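Local coordinates for protein triacylglycerol lipase (Yarrowia lipolytica, PDB 3O0D) that probably hydrolyses the ester bonds of triacylglycerols as a secreted, glycosylated lipase of the alpha/beta-hydrolase fold, at residues E19-L24 with Q155-G160. Numbering follows the deposited sequence.
Sequences EKYARL and QIAVTG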
# COMPACT_ATOMS: atom_id res chain seq x y z
N GLU A 19 3.25 11.40 -5.23
CA GLU A 19 2.61 12.35 -4.29
C GLU A 19 1.14 12.26 -4.33
O GLU A 19 0.47 12.31 -3.29
CB GLU A 19 3.13 13.76 -4.61
CG GLU A 19 2.51 14.86 -3.74
CD GLU A 19 3.07 16.26 -4.15
OE1 GLU A 19 2.80 16.69 -5.29
OE2 GLU A 19 3.80 16.82 -3.30
N LYS A 20 0.60 12.11 -5.54
CA LYS A 20 -0.84 11.90 -5.67
C LYS A 20 -1.41 10.75 -4.80
O LYS A 20 -2.43 11.01 -4.06
CB LYS A 20 -1.21 11.67 -7.16
CG LYS A 20 -2.67 11.22 -7.28
CD LYS A 20 -2.94 11.02 -8.82
CE LYS A 20 -4.27 10.30 -8.99
NZ LYS A 20 -4.59 10.13 -10.46
N TYR A 21 -0.73 9.61 -4.86
CA TYR A 21 -1.22 8.40 -4.11
C TYR A 21 -0.93 8.67 -2.61
O TYR A 21 -1.77 8.32 -1.70
CB TYR A 21 -0.72 7.03 -4.66
CG TYR A 21 -1.40 6.86 -5.99
CD1 TYR A 21 -2.74 6.43 -6.06
CD2 TYR A 21 -0.75 7.25 -7.15
CE1 TYR A 21 -3.40 6.37 -7.22
CE2 TYR A 21 -1.46 7.18 -8.36
CZ TYR A 21 -2.77 6.76 -8.36
OH TYR A 21 -3.46 6.71 -9.54
N ALA A 22 0.14 9.37 -2.30
CA ALA A 22 0.28 9.69 -0.90
C ALA A 22 -0.87 10.51 -0.36
O ALA A 22 -1.30 10.35 0.78
CB ALA A 22 1.66 10.45 -0.62
N ARG A 23 -1.34 11.47 -1.15
CA ARG A 23 -2.46 12.25 -0.73
C ARG A 23 -3.75 11.42 -0.60
O ARG A 23 -4.45 11.58 0.31
CB ARG A 23 -2.76 13.42 -1.65
CG ARG A 23 -1.67 14.44 -1.86
CD ARG A 23 -2.26 15.64 -2.58
NE ARG A 23 -1.29 16.55 -3.11
CZ ARG A 23 -0.66 17.47 -2.42
NH1 ARG A 23 -0.89 17.65 -1.14
NH2 ARG A 23 0.19 18.24 -3.03
N LEU A 24 -4.03 10.57 -1.55
CA LEU A 24 -5.24 9.76 -1.50
C LEU A 24 -5.18 8.87 -0.23
O LEU A 24 -6.25 8.67 0.42
CB LEU A 24 -5.39 8.86 -2.72
CG LEU A 24 -5.84 9.76 -3.90
CD1 LEU A 24 -5.60 8.92 -5.22
CD2 LEU A 24 -7.32 10.36 -3.89
N GLN A 155 -9.56 2.95 -14.91
CA GLN A 155 -8.44 2.16 -14.35
C GLN A 155 -8.73 2.07 -12.84
O GLN A 155 -9.07 3.10 -12.22
CB GLN A 155 -7.09 2.91 -14.48
CG GLN A 155 -5.93 2.14 -13.88
CD GLN A 155 -4.60 2.88 -13.94
OE1 GLN A 155 -4.50 4.07 -13.59
NE2 GLN A 155 -3.56 2.17 -14.37
N ILE A 156 -8.56 0.90 -12.26
CA ILE A 156 -8.71 0.68 -10.80
C ILE A 156 -7.36 0.93 -10.16
O ILE A 156 -6.36 0.38 -10.61
CB ILE A 156 -9.10 -0.79 -10.58
CG1 ILE A 156 -10.45 -1.09 -11.24
CG2 ILE A 156 -9.10 -1.17 -9.06
CD1 ILE A 156 -10.65 -2.59 -11.57
N ALA A 157 -7.34 1.74 -9.10
CA ALA A 157 -6.10 2.01 -8.36
C ALA A 157 -6.36 1.75 -6.86
O ALA A 157 -7.36 2.30 -6.33
CB ALA A 157 -5.68 3.51 -8.51
N VAL A 158 -5.47 0.94 -6.27
CA VAL A 158 -5.63 0.58 -4.83
C VAL A 158 -4.44 1.18 -4.12
O VAL A 158 -3.31 0.95 -4.55
CB VAL A 158 -5.66 -0.90 -4.62
CG1 VAL A 158 -6.19 -1.19 -3.18
CG2 VAL A 158 -6.68 -1.46 -5.64
N THR A 159 -4.71 1.92 -3.05
CA THR A 159 -3.59 2.52 -2.28
C THR A 159 -3.86 2.48 -0.78
O THR A 159 -4.97 2.38 -0.35
CB THR A 159 -3.22 3.95 -2.82
OG1 THR A 159 -1.98 4.40 -2.20
CG2 THR A 159 -4.27 4.90 -2.49
N GLY A 160 -2.79 2.52 -0.02
CA GLY A 160 -3.02 2.63 1.46
C GLY A 160 -1.66 2.82 2.10
O GLY A 160 -0.61 2.39 1.59
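Y21 lies against two alternate residues on the helix-facing side of the strand, T159 near its CB and A157 near the end of its ring. CB of Y21 stands 3.8 Å from OG1 of T159, and further out the obliquely set ring brings CE1 of Y21 to 3.9 Å from CB of A157, with the phenol oxygen also close to that methyl. With its CG anti to the carbonyl carbon (chi1 -69°), Y21 runs along the strand toward A157 and sets its hydroxyl beside Q80, to which it is hydrogen-bonded. L24, one turn later, adds a lighter touch, its CB 4.1 Å from CG2 of T159. Helix 12-27 packs on one face of the central alpha/beta-hydrolase sheet, segments 19-24 and 155-160 crossing at -67°; strand 155-161 leads into a probable nucleophile elbow, while V158 faces helix 163-177 on the other side. Replacing Y21 by alanine is likely to open a gap over A157 and T159 and leave Q80 without its phenol partner. OG1 of T159 is hydrogen-bonded to the backbone oxygen of V185 on the neighbouring strand. Away from this buried patch, the partly exposed E19 and R23 are joined by a long salt bridge, OE1 of E19 to NH2 of R23 at 3.8 Å, while NH1 of R23 is hydrogen-bonded to Q46.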